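Local coordinates for protein Vv2_1132 (Vibrio vulnificus CMCP6, PDB 5Y9S) that is a LysR-type transcriptional regulator that assembles as a tetramer and probably binds DNA through its helix-turn-helix domain under control of a regulatory domain, at residues I200-Y205 with L224-V229; V183-P188 with K240-G245; K171-V176 with C283-T288. All coordinates share one frame; numbering follows the deposited sequence.

Interaction 1 (I200-Y205 with L224-V229); sequences IPYLSY and LTLKPV
Leu226 holds its CD1 methyl over the centre of the Tyr202 ring, 4.3 Å above the ring plane. Closer to the backbone the two side chains cross, and CB of Tyr202 meets CB of Leu226 at 3.7 Å. The opposite face of the ring carries CB of Ser204, set toward the rim, so the tyrosine is clasped between its own strand and the partner strand. A chi1 of 171° puts the ring beside its own carbonyl carbon, against Leu226. The second methyl of Leu226, CD2, goes to Ile200, whose side chain runs alongside and points the same way; CD1 of Ile200 then reaches CD1 of Leu224 at 3.8 Å. On the other face of the sheet, Pro201 CB rests on Val229 CG1 at 3.7 Å. The second valine methyl, CG2, leans on CD2 of Leu203.

Four backbone hydrogen bonds hold the two strands in this register. Ile200 N gives a nearly straight one to Thr225 O (170° at the hydrogen), Lys227 N donates to Ile200 O, and Val229 N to Tyr202 O. Tyr202 N donates to Lys227 O in a more bent bond, 145° at the hydrogen. Pro201 and Pro228 lack an N-H but do not interrupt the pattern, since the bonds use the residues on either side of them.

Further out, Tyr202 OH is hydrogen-bonded to Glu216 OE2 on helix 210-220, and Val215 and Leu219 of that helix pack against the same tyrosine. Leu203 faces helix 235-243, while strand 248-252 pairs with the other edge of strand 199-205. Strand 199-205, helix 210-220 and strand 225-232 thus form a beta-alpha-beta unit with parallel neighbouring strands, as in the Rossmann-like subdomains of LysR-type regulatory domains.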
loop_
_atom_site.group_PDB
_atom_site.type_symbol
_atom_site.label_atom_id
_atom_site.label_comp_id
_atom_site.label_asym_id
_atom_site.label_seq_id
_atom_site.Cartn_x
_atom_site.Cartn_y
_atom_site.Cartn_z
ATOM N N ILE D 200 -17.926 44.437 16.435
ATOM C CA ILE D 200 -19.080 43.602 16.112
ATOM C C ILE D 200 -18.601 42.172 15.930
ATOM O O ILE D 200 -17.673 41.941 15.145
ATOM C CB ILE D 200 -19.790 44.082 14.837
ATOM C CG1 ILE D 200 -19.722 45.607 14.735
ATOM C CG2 ILE D 200 -21.204 43.570 14.821
ATOM C CD1 ILE D 200 -20.256 46.155 13.432
ATOM N N PRO D 201 -19.203 41.198 16.604
ATOM C CA PRO D 201 -18.850 39.804 16.336
ATOM C C PRO D 201 -19.211 39.448 14.903
ATOM O O PRO D 201 -20.282 39.805 14.403
ATOM C CB PRO D 201 -19.691 39.016 17.348
ATOM C CG PRO D 201 -20.229 40.038 18.315
ATOM C CD PRO D 201 -20.318 41.314 17.553
ATOM N N TYR D 202 -18.298 38.747 14.239
ATOM C CA TYR D 202 -18.373 38.520 12.804
ATOM C C TYR D 202 -18.395 37.022 12.551
ATOM O O TYR D 202 -17.489 36.309 12.992
ATOM C CB TYR D 202 -17.186 39.186 12.104
ATOM C CG TYR D 202 -17.041 38.844 10.638
ATOM C CD1 TYR D 202 -18.148 38.779 9.794
ATOM C CD2 TYR D 202 -15.792 38.606 10.093
ATOM C CE1 TYR D 202 -18.010 38.470 8.445
ATOM C CE2 TYR D 202 -15.641 38.307 8.744
ATOM C CZ TYR D 202 -16.752 38.235 7.932
ATOM O OH TYR D 202 -16.589 37.926 6.600
ATOM N N LEU D 203 -19.437 36.548 11.854
ATOM C CA LEU D 203 -19.584 35.138 11.482
ATOM C C LEU D 203 -19.179 34.997 10.016
ATOM O O LEU D 203 -19.910 35.433 9.124
ATOM C CB LEU D 203 -21.018 34.653 11.700
ATOM C CG LEU D 203 -21.759 35.123 12.955
ATOM C CD1 LEU D 203 -23.282 35.124 12.723
ATOM C CD2 LEU D 203 -21.408 34.240 14.135
ATOM N N SER D 204 -18.028 34.378 9.770
ATOM C CA SER D 204 -17.313 34.516 8.507
ATOM C C SER D 204 -17.191 33.184 7.771
ATOM O O SER D 204 -17.416 32.101 8.328
ATOM C CB SER D 204 -15.912 35.073 8.748
ATOM O OG SER D 204 -15.115 34.086 9.376
ATOM N N TYR D 205 -16.793 33.275 6.504
ATOM C CA TYR D 205 -16.547 32.091 5.693
ATOM C C TYR D 205 -15.085 31.681 5.783
ATOM O O TYR D 205 -14.197 32.512 5.982
ATOM C CB TYR D 205 -16.901 32.348 4.239
ATOM C CG TYR D 205 -18.375 32.518 3.952
ATOM C CD1 TYR D 205 -19.163 31.427 3.647
ATOM C CD2 TYR D 205 -18.959 33.788 3.912
ATOM C CE1 TYR D 205 -20.506 31.565 3.344
ATOM C CE2 TYR D 205 -20.291 33.942 3.617
ATOM C CZ TYR D 205 -21.061 32.829 3.331
ATOM O OH TYR D 205 -22.393 32.974 3.037
ATOM N N LEU D 224 -15.997 49.287 9.629
ATOM C CA LEU D 224 -16.418 48.387 10.689
ATOM C C LEU D 224 -15.201 47.825 11.406
ATOM O O LEU D 224 -14.089 47.806 10.875
ATOM C CB LEU D 224 -17.265 47.231 10.139
ATOM C CG LEU D 224 -18.682 47.553 9.661
ATOM C CD1 LEU D 224 -19.357 48.561 10.593
ATOM C CD2 LEU D 224 -18.662 48.062 8.232
ATOM N N THR D 225 -15.429 47.360 12.629
ATOM C CA THR D 225 -14.434 46.596 13.372
ATOM C C THR D 225 -15.058 45.228 13.631
ATOM O O THR D 225 -15.743 45.016 14.635
ATOM C CB THR D 225 -14.024 47.310 14.662
ATOM O OG1 THR D 225 -13.736 48.682 14.365
ATOM C CG2 THR D 225 -12.780 46.658 15.273
ATOM N N LEU D 226 -14.821 44.301 12.713
ATOM C CA LEU D 226 -15.417 42.974 12.762
ATOM C C LEU D 226 -14.455 42.006 13.439
ATOM O O LEU D 226 -13.365 41.743 12.919
ATOM C CB LEU D 226 -15.770 42.488 11.357
ATOM C CG LEU D 226 -16.584 43.466 10.513
ATOM C CD1 LEU D 226 -16.817 42.905 9.125
ATOM C CD2 LEU D 226 -17.908 43.785 11.199
ATOM N N LYS D 227 -14.868 41.464 14.586
ATOM C CA LYS D 227 -14.064 40.477 15.288
ATOM C C LYS D 227 -14.556 39.076 14.942
ATOM O O LYS D 227 -15.645 38.686 15.386
ATOM C CB LYS D 227 -14.127 40.712 16.796
ATOM C CG LYS D 227 -13.655 39.539 17.640
ATOM C CD LYS D 227 -14.081 39.728 19.088
ATOM C CE LYS D 227 -14.627 38.446 19.708
ATOM N NZ LYS D 227 -15.880 38.705 20.502
ATOM N N PRO D 228 -13.795 38.288 14.167
ATOM C CA PRO D 228 -14.210 36.915 13.846
ATOM C C PRO D 228 -14.423 36.024 15.055
ATOM O O PRO D 228 -13.465 35.649 15.731
ATOM C CB PRO D 228 -13.048 36.390 12.993
ATOM C CG PRO D 228 -11.925 37.254 13.310
ATOM C CD PRO D 228 -12.514 38.618 13.528
ATOM N N VAL D 229 -15.671 35.648 15.312
ATOM C CA VAL D 229 -15.998 34.723 16.393
ATOM C C VAL D 229 -16.334 33.330 15.899
ATOM O O VAL D 229 -16.488 32.421 16.732
ATOM C CB VAL D 229 -17.164 35.252 17.257
ATOM C CG1 VAL D 229 -16.904 36.680 17.705
ATOM C CG2 VAL D 229 -18.459 35.175 16.482
#

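Interaction 2 (V183-P188 with K240-G245); sequences VPVVAP and KMAIGG
Ala187 points its methyl toward the last turn of helix 235-243, where the carbonyl oxygens emerge. CB of Ala187 lies 3.3 Å from Ala242 O and 3.4 Å from Ile243 O, so one small apolar group closes over two successive carbonyls. It also rests on the backbone of Gly245, whose CA is 3.8 Å from CB of Ala187. Two residues earlier, within strand 172-186, Val185 faces the helix as well. Its chi1 of -68° leaves CG2 between the backbone N and the carbonyl carbon, and this methyl meets Ala242 CB at 4.4 Å, a loose touch.

The helix finishes here in a Schellman motif: Gly245, with a positive phi of 75°, is the C-prime residue, Ala246 N bonds back to Met241 O, and Gly245 N bonds to Ala242 O at 2.9 Å. The sharp reversal brings the glycine backbone close to the alanine methyl.

No direct hydrogen bond joins the two segments; a water does the polar work instead. It accepts from Ala187 N at 3.0 Å and donates to Ala242 O at 2.6 Å. Ala242 O is therefore gripped twice, by the amide of Gly245 within the cap and by the water, while the methyl of Ala187 presses in beside them. The same water gives a partner to the backbone N-H of Ala187, just past the end of strand 172-186.

Around this seam, Leu203 of strand 199-205 packs on both Met241 and Ala242, and Leu265 adds a further contact to Ala242. Val185 continues onto Val251 and Ile256. Met241 turns to the second subunit of the assembly and packs on its Phe118, with Lys240 lying against Val111 of that subunit.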
loop_
_atom_site.group_PDB
_atom_site.type_symbol
_atom_site.label_atom_id
_atom_site.label_comp_id
_atom_site.label_asym_id
_atom_site.label_seq_id
_atom_site.Cartn_x
_atom_site.Cartn_y
_atom_site.Cartn_z
ATOM N N VAL D 183 -25.690 39.847 1.511
ATOM C CA VAL D 183 -26.077 40.947 2.401
ATOM C C VAL D 183 -25.706 40.662 3.845
ATOM O O VAL D 183 -25.671 39.499 4.258
ATOM C CB VAL D 183 -27.575 41.239 2.287
ATOM C CG1 VAL D 183 -27.916 41.565 0.832
ATOM C CG2 VAL D 183 -28.395 40.058 2.828
ATOM N N PRO D 184 -25.393 41.683 4.636
ATOM C CA PRO D 184 -25.139 41.458 6.066
ATOM C C PRO D 184 -26.463 41.334 6.808
ATOM O O PRO D 184 -27.355 42.171 6.646
ATOM C CB PRO D 184 -24.373 42.711 6.490
ATOM C CG PRO D 184 -24.901 43.785 5.561
ATOM C CD PRO D 184 -25.218 43.096 4.250
ATOM N N VAL D 185 -26.596 40.279 7.612
ATOM C CA VAL D 185 -27.807 40.030 8.385
ATOM C C VAL D 185 -27.460 39.892 9.859
ATOM O O VAL D 185 -26.327 39.568 10.232
ATOM C CB VAL D 185 -28.562 38.767 7.922
ATOM C CG1 VAL D 185 -29.146 38.972 6.517
ATOM C CG2 VAL D 185 -27.642 37.542 8.020
ATOM N N VAL D 186 -28.479 40.113 10.697
ATOM C CA VAL D 186 -28.317 40.116 12.146
ATOM C C VAL D 186 -29.659 39.787 12.782
ATOM O O VAL D 186 -30.717 40.066 12.212
ATOM C CB VAL D 186 -27.769 41.482 12.636
ATOM C CG1 VAL D 186 -28.791 42.564 12.454
ATOM C CG2 VAL D 186 -27.325 41.398 14.079
ATOM N N ALA D 187 -29.613 39.190 13.971
ATOM C CA ALA D 187 -30.844 38.941 14.705
ATOM C C ALA D 187 -31.455 40.278 15.131
ATOM O O ALA D 187 -30.724 41.233 15.412
ATOM C CB ALA D 187 -30.582 38.049 15.922
ATOM N N PRO D 188 -32.785 40.390 15.147
ATOM C CA PRO D 188 -33.399 41.697 15.441
ATOM C C PRO D 188 -32.982 42.284 16.775
ATOM O O PRO D 188 -32.825 43.506 16.886
ATOM C CB PRO D 188 -34.899 41.385 15.399
ATOM C CG PRO D 188 -35.001 40.229 14.452
ATOM C CD PRO D 188 -33.783 39.392 14.724
ATOM N N LYS D 240 -27.918 29.925 10.999
ATOM C CA LYS D 240 -28.310 29.485 12.337
ATOM C C LYS D 240 -27.659 30.351 13.402
ATOM O O LYS D 240 -28.333 30.864 14.297
ATOM C CB LYS D 240 -27.942 28.015 12.571
ATOM C CG LYS D 240 -28.829 27.031 11.868
ATOM C CD LYS D 240 -30.297 27.263 12.169
ATOM C CE LYS D 240 -31.153 26.264 11.378
ATOM N NZ LYS D 240 -31.967 25.376 12.281
ATOM N N MET D 241 -26.336 30.528 13.305
ATOM C CA MET D 241 -25.603 31.356 14.255
ATOM C C MET D 241 -26.172 32.763 14.308
ATOM O O MET D 241 -26.295 33.355 15.389
ATOM C CB MET D 241 -24.127 31.410 13.853
ATOM C CG MET D 241 -23.304 30.164 14.202
ATOM S SD MET D 241 -23.663 29.516 15.854
ATOM C CE MET D 241 -22.359 30.306 16.749
ATOM N N ALA D 242 -26.483 33.339 13.145
ATOM C CA ALA D 242 -26.952 34.719 13.152
ATOM C C ALA D 242 -28.319 34.824 13.819
ATOM O O ALA D 242 -28.587 35.783 14.559
ATOM C CB ALA D 242 -26.982 35.267 11.730
ATOM N N ILE D 243 -29.187 33.835 13.586
ATOM C CA ILE D 243 -30.519 33.875 14.197
ATOM C C ILE D 243 -30.392 33.944 15.708
ATOM O O ILE D 243 -31.129 34.678 16.377
ATOM C CB ILE D 243 -31.349 32.651 13.772
ATOM C CG1 ILE D 243 -31.735 32.711 12.298
ATOM C CG2 ILE D 243 -32.592 32.502 14.652
ATOM C CD1 ILE D 243 -32.567 31.500 11.881
ATOM N N GLY D 244 -29.452 33.179 16.266
ATOM C CA GLY D 244 -29.184 33.163 17.684
ATOM C C GLY D 244 -28.419 34.358 18.193
ATOM O O GLY D 244 -28.019 34.363 19.358
ATOM N N GLY D 245 -28.206 35.375 17.367
ATOM C CA GLY D 245 -27.584 36.594 17.846
ATOM C C GLY D 245 -26.094 36.516 18.094
ATOM O O GLY D 245 -25.559 37.365 18.811
HETATM O O HOH W 1 -27.126 37.894 15.080
#

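Interaction 3 (K171-V176 with C283-T288); sequences KLEKCV and CYRSTT
OE2 of Glu173 is gripped by two nitrogens of Arg285, NE and NH2, each 3.1 Å away. Both come from the same face of the carboxylate, NH2 on the syn side and NE from well above the plane. The oxygen lies in the guanidinium plane, at its edge, and the two flat groups are turned 47° apart. Glu173 turns CG away from its amide nitrogen (chi1 -171°), and its extended chain carries the carboxylate alongside the arginine.

Beneath the salt bridge the backbones pair antiparallel. Glu173 and Arg285 form a hydrogen-bonded pair, and so do Cys175 and Cys283, whose N and O atoms bond at 2.9 Å in each direction. Lys171 O ends the run with an almost straight bond from Thr287 N at 2.8 Å. On the opposite face Lys174 lies beside Tyr284, its CB 3.3 Å from CE1 of the ring.

Arg285 has a second carboxylate, Asp295, and a cation-pi contact with Trp298, both on helix 292-300, which covers the cysteine face. Leu172 and Tyr284 pack on the other side against Phe143 and Leu146 of helix 139-147, and strand 153-157 flanks strand 277-286.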
loop_
_atom_site.group_PDB
_atom_site.type_symbol
_atom_site.label_atom_id
_atom_site.label_comp_id
_atom_site.label_asym_id
_atom_site.label_seq_id
_atom_site.Cartn_x
_atom_site.Cartn_y
_atom_site.Cartn_z
ATOM N N LYS D 171 -16.608 23.903 -25.722
ATOM C CA LYS D 171 -16.739 22.713 -24.892
ATOM C C LYS D 171 -17.943 22.815 -23.956
ATOM O O LYS D 171 -18.736 21.871 -23.846
ATOM C CB LYS D 171 -15.452 22.504 -24.088
ATOM C CG LYS D 171 -14.204 22.273 -24.935
ATOM C CD LYS D 171 -13.134 21.454 -24.194
ATOM C CE LYS D 171 -12.357 22.290 -23.167
ATOM N NZ LYS D 171 -11.172 21.552 -22.597
ATOM N N LEU D 172 -18.082 23.955 -23.279
ATOM C CA LEU D 172 -19.122 24.172 -22.286
ATOM C C LEU D 172 -20.010 25.338 -22.683
ATOM O O LEU D 172 -19.551 26.312 -23.295
ATOM C CB LEU D 172 -18.535 24.464 -20.900
ATOM C CG LEU D 172 -17.442 23.506 -20.448
ATOM C CD1 LEU D 172 -16.823 23.950 -19.128
ATOM C CD2 LEU D 172 -18.017 22.113 -20.343
ATOM N N GLU D 173 -21.284 25.235 -22.313
ATOM C CA GLU D 173 -22.199 26.363 -22.354
ATOM C C GLU D 173 -22.563 26.780 -20.932
ATOM O O GLU D 173 -22.648 25.949 -20.023
ATOM C CB GLU D 173 -23.464 26.032 -23.136
ATOM C CG GLU D 173 -24.357 27.243 -23.398
ATOM C CD GLU D 173 -25.681 26.861 -24.017
ATOM O OE1 GLU D 173 -26.559 27.740 -24.110
ATOM O OE2 GLU D 173 -25.844 25.686 -24.411
ATOM N N LYS D 174 -22.775 28.080 -20.743
ATOM C CA LYS D 174 -23.061 28.629 -19.430
ATOM C C LYS D 174 -24.249 29.568 -19.518
ATOM O O LYS D 174 -24.438 30.262 -20.520
ATOM C CB LYS D 174 -21.847 29.356 -18.843
ATOM C CG LYS D 174 -21.723 30.838 -19.169
ATOM C CD LYS D 174 -20.528 31.454 -18.445
ATOM C CE LYS D 174 -20.444 32.950 -18.707
ATOM N NZ LYS D 174 -20.429 33.283 -20.175
ATOM N N CYS D 175 -25.069 29.548 -18.477
ATOM C CA CYS D 175 -26.221 30.422 -18.372
ATOM C C CYS D 175 -26.320 30.906 -16.934
ATOM O O CYS D 175 -25.728 30.325 -16.018
ATOM C CB CYS D 175 -27.516 29.727 -18.803
ATOM S SG CYS D 175 -28.363 28.836 -17.482
ATOM N N VAL D 176 -27.061 31.992 -16.761
ATOM C CA VAL D 176 -27.195 32.673 -15.486
ATOM C C VAL D 176 -28.492 32.195 -14.854
ATOM O O VAL D 176 -29.575 32.409 -15.408
ATOM C CB VAL D 176 -27.192 34.200 -15.674
ATOM C CG1 VAL D 176 -27.432 34.927 -14.343
ATOM C CG2 VAL D 176 -25.882 34.646 -16.325
ATOM N N CYS D 283 -25.233 28.087 -14.286
ATOM C CA CYS D 283 -25.369 26.681 -14.625
ATOM C C CYS D 283 -24.588 26.421 -15.905
ATOM O O CYS D 283 -24.802 27.101 -16.914
ATOM C CB CYS D 283 -26.833 26.282 -14.788
ATOM S SG CYS D 283 -27.005 24.510 -15.090
ATOM N N TYR D 284 -23.682 25.447 -15.855
ATOM C CA TYR D 284 -22.843 25.029 -16.968
ATOM C C TYR D 284 -23.290 23.682 -17.511
ATOM O O TYR D 284 -23.747 22.815 -16.755
ATOM C CB TYR D 284 -21.388 24.883 -16.544
ATOM C CG TYR D 284 -20.650 26.167 -16.376
ATOM C CD1 TYR D 284 -19.997 26.750 -17.447
ATOM C CD2 TYR D 284 -20.559 26.775 -15.130
ATOM C CE1 TYR D 284 -19.288 27.920 -17.290
ATOM C CE2 TYR D 284 -19.853 27.946 -14.966
ATOM C CZ TYR D 284 -19.226 28.519 -16.050
ATOM O OH TYR D 284 -18.526 29.694 -15.895
ATOM N N ARG D 285 -23.104 23.489 -18.820
ATOM C CA ARG D 285 -23.383 22.201 -19.446
ATOM C C ARG D 285 -22.390 21.944 -20.572
ATOM O O ARG D 285 -21.659 22.837 -21.003
ATOM C CB ARG D 285 -24.822 22.136 -19.956
ATOM C CG ARG D 285 -25.012 22.728 -21.334
ATOM C CD ARG D 285 -26.277 22.185 -22.009
ATOM N NE ARG D 285 -26.840 23.159 -22.940
ATOM C CZ ARG D 285 -28.067 23.096 -23.450
ATOM N NH1 ARG D 285 -28.884 22.096 -23.136
ATOM N NH2 ARG D 285 -28.478 24.045 -24.278
ATOM N N SER D 286 -22.362 20.697 -21.042
ATOM C CA SER D 286 -21.502 20.307 -22.149
ATOM C C SER D 286 -22.175 20.600 -23.478
ATOM O O SER D 286 -23.364 20.320 -23.662
ATOM C CB SER D 286 -21.159 18.819 -22.097
ATOM O OG SER D 286 -20.332 18.485 -23.199
ATOM N N THR D 287 -21.393 21.134 -24.422
ATOM C CA THR D 287 -21.933 21.396 -25.754
ATOM C C THR D 287 -22.183 20.105 -26.530
ATOM O O THR D 287 -23.120 20.047 -27.333
ATOM C CB THR D 287 -20.996 22.322 -26.529
ATOM O OG1 THR D 287 -19.680 21.764 -26.536
ATOM C CG2 THR D 287 -20.942 23.705 -25.873
ATOM N N THR D 288 -21.388 19.057 -26.284
ATOM C CA THR D 288 -21.510 17.757 -26.940
ATOM C C THR D 288 -22.465 16.791 -26.231
ATOM O O THR D 288 -22.407 15.589 -26.498
ATOM C CB THR D 288 -20.135 17.084 -27.055
ATOM O OG1 THR D 288 -19.624 16.775 -25.749
ATOM C CG2 THR D 288 -19.147 17.979 -27.768
#

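How the interactions relate
All three interactions belong to one mixed sheet system in the LysR substrate-binding region. Interactions 1 and 2 are neighbours, with centres about 12 Å apart, and touch through Leu203 of strand 199-205 and the end of helix 235-243. Interaction 3 lies about 37 Å from interaction 1 and 36 Å from interaction 2, centre to centre. The long strand 172-186 spans this gap: its start pairs in interaction 3 and its end meets helix 235-243 in interaction 2. Along the chain, 200-205 and 224-229 fall between the segments of interaction 2, which in turn fall between those of interaction 3. This fits the two-lobed, periplasmic-binding-protein-like regulatory domain, with crossing strands joining its lobes.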